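Local coordinates for protein GCN5-related N-acetyltransferase:Aminotransferase, class-II (Rhodopseudomonas palustris, PDB 2FIW) that binds acetyl coenzyme A and, as a member of the GNAT family, probably transfers its acetyl group to an amine of an acceptor substrate, at residues A57-Q62 with I85-V90. Sequence-based numbering, arbitrary orientation.
Sequences ARLSGQ and IDMLYV. With ACO (acetyl coenzyme *a), chain C.
Arg58 lays one face of its guanidinium over the selenium of Met87, which sits 3.8 Å from NE, and turns its edge to the carboxylate of Asp86. The side chain runs straight out from helix 52-60, CG anti to the backbone N (chi1 180°), a reach that suits a long arginine spanning from helix to sheet. Its NE gives Asp86 OD2 a hydrogen bond of 2.7 Å, close to the guanidinium plane and on the syn side of the carboxylate, forming a salt bridge; NH2 adds weak bonds to OD1 and OD2. The two flat groups are twisted 57° apart, and OD2 takes the one strong bond, that from NE. An alanine in place of Arg58 would probably leave the Asp86 carboxylate without this guanidinium as its salt-bridge partner and uncover the selenium of Met87. The amide of Gln62 also lies against OD2, nearly perpendicular to the carboxylate plane. Two residues of the strand, Asp86 and Met87, sit opposite the single Ser78 of strand 72-80, a classic beta bulge, which lets these successive residues both turn toward the helix. The bulge lies in strand 84-90, the central strand of the GNAT fold that carries the cofactor. Beyond it, Leu88 O accepts a bond of 2.8 Å from N4P of acetyl coenzyme A, and Val90 N gives one of 3.0 Å to O9P, so the pantetheine arm pairs with the backbone much as another strand would. Leu88 N makes a weak bond to the thioester oxygen O, consistent with polarising that carbonyl for attack. Met87, modelled as selenomethionine, is long and apolar, which suits the buried side of the strand facing helix 52-60; it lies beside Leu59, which itself packs on Thr21 of helix 18-32.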
ATOM      1  N   ALA A  57       2.133  10.830 -11.018  1.00 34.06           N
ATOM      2  CA  ALA A  57       0.794  11.441 -11.106  1.00 33.85           C
ATOM      3  C   ALA A  57      -0.265  10.732 -10.258  1.00 33.90           C
ATOM      4  O   ALA A  57      -1.151  11.382  -9.679  1.00 34.25           O
ATOM      5  CB  ALA A  57       0.329  11.564 -12.564  1.00 33.24           C
ATOM      6  N   ARG A  58      -0.192   9.407 -10.192  1.00 33.96           N
ATOM      7  CA  ARG A  58      -1.146   8.629  -9.403  1.00 34.34           C
ATOM      8  C   ARG A  58      -0.986   8.980  -7.916  1.00 34.29           C
ATOM      9  O   ARG A  58      -1.954   9.142  -7.207  1.00 34.78           O
ATOM     10  CB  ARG A  58      -0.939   7.126  -9.658  1.00 34.68           C
ATOM     11  CG  ARG A  58      -1.858   6.181  -8.906  1.00 35.57           C
ATOM     12  CD  ARG A  58      -1.369   4.764  -9.130  1.00 40.90           C
ATOM     13  NE  ARG A  58      -2.175   3.746  -8.442  1.00 45.58           N
ATOM     14  CZ  ARG A  58      -1.978   2.429  -8.553  1.00 47.88           C
ATOM     15  NH1 ARG A  58      -1.000   1.955  -9.321  1.00 48.53           N
ATOM     16  NH2 ARG A  58      -2.753   1.578  -7.890  1.00 48.62           N
ATOM     17  N   LEU A  59       0.257   9.105  -7.478  1.00 34.57           N
ATOM     18  CA  LEU A  59       0.620   9.476  -6.130  1.00 34.41           C
ATOM     19  C   LEU A  59       0.232  10.908  -5.776  1.00 34.57           C
ATOM     20  O   LEU A  59      -0.408  11.145  -4.750  1.00 35.11           O
ATOM     21  CB  LEU A  59       2.136   9.296  -5.973  1.00 34.47           C
ATOM     22  CG  LEU A  59       2.601   8.003  -5.280  1.00 35.23           C
ATOM     23  CD1 LEU A  59       1.740   6.893  -5.680  1.00 35.53           C
ATOM     24  CD2 LEU A  59       4.022   7.667  -5.610  1.00 34.15           C
ATOM     25  N   SER A  60       0.621  11.858  -6.621  1.00 34.27           N
ATOM     26  CA  SER A  60       0.448  13.281  -6.342  1.00 34.48           C
ATOM     27  C   SER A  60      -1.009  13.723  -6.425  1.00 33.71           C
ATOM     28  O   SER A  60      -1.394  14.721  -5.826  1.00 33.48           O
ATOM     29  CB  SER A  60       1.332  14.131  -7.275  1.00 34.40           C
ATOM     30  OG  SER A  60       0.795  14.164  -8.591  1.00 35.88           O
ATOM     31  N   GLY A  61      -1.814  12.958  -7.153  1.00 33.87           N
ATOM     32  CA  GLY A  61      -3.226  13.275  -7.343  1.00 33.54           C
ATOM     33  C   GLY A  61      -4.119  12.520  -6.376  1.00 33.72           C
ATOM     34  O   GLY A  61      -5.349  12.646  -6.425  1.00 33.50           O
ATOM     35  N   GLN A  62      -3.491  11.733  -5.499  1.00 33.65           N
ATOM     36  CA  GLN A  62      -4.178  11.040  -4.409  1.00 33.35           C
ATOM     37  C   GLN A  62      -3.705  11.593  -3.059  1.00 32.83           C
ATOM     38  O   GLN A  62      -2.913  12.540  -3.006  1.00 32.75           O
ATOM     39  CB  GLN A  62      -3.937   9.537  -4.524  1.00 33.32           C
ATOM     40  CG  GLN A  62      -4.755   8.885  -5.655  1.00 34.54           C
ATOM     41  CD  GLN A  62      -4.315   7.458  -6.009  1.00 33.84           C
ATOM     42  OE1 GLN A  62      -3.581   6.793  -5.255  1.00 35.14           O
ATOM     43  NE2 GLN A  62      -4.750   6.991  -7.173  1.00 33.46           N
ATOM     44  N   ILE A  85      -8.351   2.492  -0.428  1.00 40.07           N
ATOM     45  CA  ILE A  85      -6.939   2.281  -0.153  1.00 39.52           C
ATOM     46  C   ILE A  85      -6.311   1.796  -1.441  1.00 39.20           C
ATOM     47  O   ILE A  85      -6.425   0.626  -1.793  1.00 39.52           O
ATOM     48  CB  ILE A  85      -6.695   1.276   0.989  1.00 39.91           C
ATOM     49  CG1 ILE A  85      -7.280   1.821   2.301  1.00 39.80           C
ATOM     50  CG2 ILE A  85      -5.195   0.942   1.111  1.00 38.36           C
ATOM     51  CD1 ILE A  85      -6.828   1.076   3.518  1.00 42.48           C
ATOM     52  N   ASP A  86      -5.655   2.714  -2.141  1.00 38.47           N
ATOM     53  CA  ASP A  86      -5.109   2.446  -3.460  1.00 37.92           C
ATOM     54  C   ASP A  86      -3.750   1.746  -3.412  1.00 37.79           C
ATOM     55  O   ASP A  86      -3.455   0.911  -4.260  1.00 37.70           O
ATOM     56  CB  ASP A  86      -5.006   3.748  -4.255  1.00 37.52           C
ATOM     57  CG  ASP A  86      -4.738   3.513  -5.733  1.00 37.33           C
ATOM     58  OD1 ASP A  86      -5.481   2.729  -6.359  1.00 37.22           O
ATOM     59  OD2 ASP A  86      -3.790   4.114  -6.273  1.00 36.88           O
HETATM   60  N   MSE A  87      -2.934   2.088  -2.419  1.00 37.69           N
HETATM   61  CA  MSE A  87      -1.559   1.618  -2.320  1.00 38.89           C
HETATM   62  C   MSE A  87      -1.098   1.520  -0.880  1.00 36.84           C
HETATM   63  O   MSE A  87      -1.443   2.370  -0.048  1.00 36.61           O
HETATM   64  CB  MSE A  87      -0.624   2.546  -3.096  1.00 38.43           C
HETATM   65  CG  MSE A  87      -0.958   2.626  -4.572  1.00 40.94           C
HETATM   66 SE   MSE A  87       0.326   3.608  -5.583  0.70 47.02          SE
HETATM   67  CE  MSE A  87      -0.049   5.274  -4.937  1.00 45.79           C
ATOM     68  N   LEU A  88      -0.328   0.466  -0.605  1.00 35.39           N
ATOM     69  CA  LEU A  88       0.309   0.211   0.683  1.00 34.52           C
ATOM     70  C   LEU A  88       1.568  -0.584   0.401  1.00 34.04           C
ATOM     71  O   LEU A  88       1.480  -1.736  -0.015  1.00 34.12           O
ATOM     72  CB  LEU A  88      -0.595  -0.623   1.590  1.00 34.10           C
ATOM     73  CG  LEU A  88      -0.450  -0.501   3.118  1.00 34.92           C
ATOM     74  CD1 LEU A  88      -0.769  -1.818   3.822  1.00 33.68           C
ATOM     75  CD2 LEU A  88       0.857   0.091   3.653  1.00 31.04           C
ATOM     76  N   TYR A  89       2.732   0.023   0.600  1.00 33.51           N
ATOM     77  CA  TYR A  89       4.016  -0.621   0.295  1.00 33.05           C
ATOM     78  C   TYR A  89       5.055  -0.233   1.341  1.00 33.02           C
ATOM     79  O   TYR A  89       5.427   0.933   1.468  1.00 33.38           O
ATOM     80  CB  TYR A  89       4.500  -0.280  -1.134  1.00 32.59           C
ATOM     81  CG  TYR A  89       3.539  -0.756  -2.184  1.00 32.25           C
ATOM     82  CD1 TYR A  89       3.638  -2.049  -2.710  1.00 31.65           C
ATOM     83  CD2 TYR A  89       2.493   0.064  -2.626  1.00 31.36           C
ATOM     84  CE1 TYR A  89       2.720  -2.519  -3.662  1.00 32.86           C
ATOM     85  CE2 TYR A  89       1.564  -0.386  -3.577  1.00 30.45           C
ATOM     86  CZ  TYR A  89       1.687  -1.680  -4.096  1.00 33.74           C
ATOM     87  OH  TYR A  89       0.777  -2.151  -5.031  1.00 33.96           O
ATOM     88  N   VAL A  90       5.490  -1.217   2.109  1.00 33.24           N
ATOM     89  CA  VAL A  90       6.567  -1.050   3.079  1.00 33.72           C
ATOM     90  C   VAL A  90       7.824  -1.674   2.500  1.00 34.11           C
ATOM     91  O   VAL A  90       7.754  -2.743   1.905  1.00 34.51           O
ATOM     92  CB  VAL A  90       6.202  -1.724   4.432  1.00 33.58           C
ATOM     93  CG1 VAL A  90       7.360  -1.574   5.479  1.00 33.09           C
ATOM     94  CG2 VAL A  90       4.880  -1.140   4.961  1.00 33.04           C
TER
HETATM   95  N1A ACO C 200       6.698  -8.772  16.530  1.00 75.65           N
HETATM   96  C2A ACO C 200       5.906  -9.629  15.856  1.00 75.21           C
HETATM   97  N3A ACO C 200       5.033  -9.195  14.926  1.00 75.42           N
HETATM   98  C4A ACO C 200       4.907  -7.867  14.613  1.00 75.58           C
HETATM   99  C5A ACO C 200       5.688  -6.925  15.261  1.00 75.66           C
HETATM  100  C6A ACO C 200       6.646  -7.432  16.290  1.00 75.66           C
HETATM  101  N6A ACO C 200       7.449  -6.582  16.977  1.00 75.39           N
HETATM  102  N7A ACO C 200       5.360  -5.710  14.766  1.00 74.97           N
HETATM  103  C8A ACO C 200       4.400  -5.899  13.828  1.00 75.13           C
HETATM  104  N9A ACO C 200       4.125  -7.208  13.748  1.00 74.85           N
HETATM  105  C1B ACO C 200       3.155  -7.905  12.860  1.00 73.98           C
HETATM  106  C2B ACO C 200       1.715  -7.445  12.987  1.00 72.43           C
HETATM  107  O2B ACO C 200       1.063  -8.092  14.082  1.00 72.08           O
HETATM  108  C3B ACO C 200       1.139  -7.879  11.649  1.00 71.99           C
HETATM  109  O3B ACO C 200       0.524  -9.166  11.738  1.00 74.48           O
HETATM  110  P3B ACO C 200      -0.648  -9.636  10.721  1.00 78.25           P
HETATM  111  O7A ACO C 200       0.014  -9.973   9.390  1.00 77.57           O
HETATM  112  O8A ACO C 200      -1.566  -8.440  10.621  1.00 78.43           O
HETATM  113  O9A ACO C 200      -1.241 -10.828  11.441  1.00 77.56           O
HETATM  114  C4B ACO C 200       2.332  -7.934  10.685  1.00 68.95           C
HETATM  115  O4B ACO C 200       3.511  -7.782  11.477  1.00 71.09           O
HETATM  116  C5B ACO C 200       2.298  -6.822   9.636  1.00 63.02           C
HETATM  117  O5B ACO C 200       2.021  -5.585  10.308  1.00 54.79           O
HETATM  118  P1A ACO C 200       2.858  -4.236  10.048  1.00 48.53           P
HETATM  119  O1A ACO C 200       4.262  -4.395  10.593  1.00 49.51           O
HETATM  120  O2A ACO C 200       1.957  -3.127  10.542  1.00 48.16           O
HETATM  121  O3A ACO C 200       2.872  -4.204   8.432  1.00 45.60           O
HETATM  122  P2A ACO C 200       4.194  -4.088   7.552  1.00 41.65           P
HETATM  123  O4A ACO C 200       4.934  -5.394   7.654  1.00 44.71           O
HETATM  124  O5A ACO C 200       4.881  -2.808   7.931  1.00 42.12           O
HETATM  125  O6A ACO C 200       3.618  -3.920   6.047  1.00 43.66           O
HETATM  126  CBP ACO C 200       2.506  -4.768   3.988  1.00 45.02           C
HETATM  127  CCP ACO C 200       2.486  -4.626   5.519  1.00 43.57           C
HETATM  128  CDP ACO C 200       1.344  -5.670   3.592  1.00 43.26           C
HETATM  129  CEP ACO C 200       2.358  -3.400   3.340  1.00 45.09           C
HETATM  130  CAP ACO C 200       3.849  -5.362   3.496  1.00 44.88           C
HETATM  131  OAP ACO C 200       3.996  -6.739   3.885  1.00 45.36           O
HETATM  132  C9P ACO C 200       4.200  -5.195   2.021  1.00 44.20           C
HETATM  133  O9P ACO C 200       4.848  -4.111   1.606  1.00 43.50           O
HETATM  134  N8P ACO C 200       3.901  -6.109   1.194  1.00 43.74           N
HETATM  135  C7P ACO C 200       4.175  -6.205  -0.247  1.00 45.27           C
HETATM  136  C6P ACO C 200       3.378  -5.221  -1.105  1.00 44.80           C
HETATM  137  C5P ACO C 200       1.915  -5.493  -0.922  1.00 46.14           C
HETATM  138  O5P ACO C 200       1.482  -6.638  -0.915  1.00 47.39           O
HETATM  139  N4P ACO C 200       1.145  -4.428  -0.757  1.00 46.34           N
HETATM  140  C3P ACO C 200      -0.287  -4.452  -0.535  1.00 48.95           C
HETATM  141  C2P ACO C 200      -0.956  -4.509  -1.898  1.00 51.29           C
HETATM  142  S1P ACO C 200      -2.609  -4.018  -1.577  1.00 52.22           S
HETATM  143  C   ACO C 200      -2.700  -2.451  -2.136  1.00 52.42           C
HETATM  144  O   ACO C 200      -1.686  -1.770  -2.244  1.00 51.94           O
HETATM  145  CH3 ACO C 200      -3.887  -1.970  -2.469  1.00 52.75           C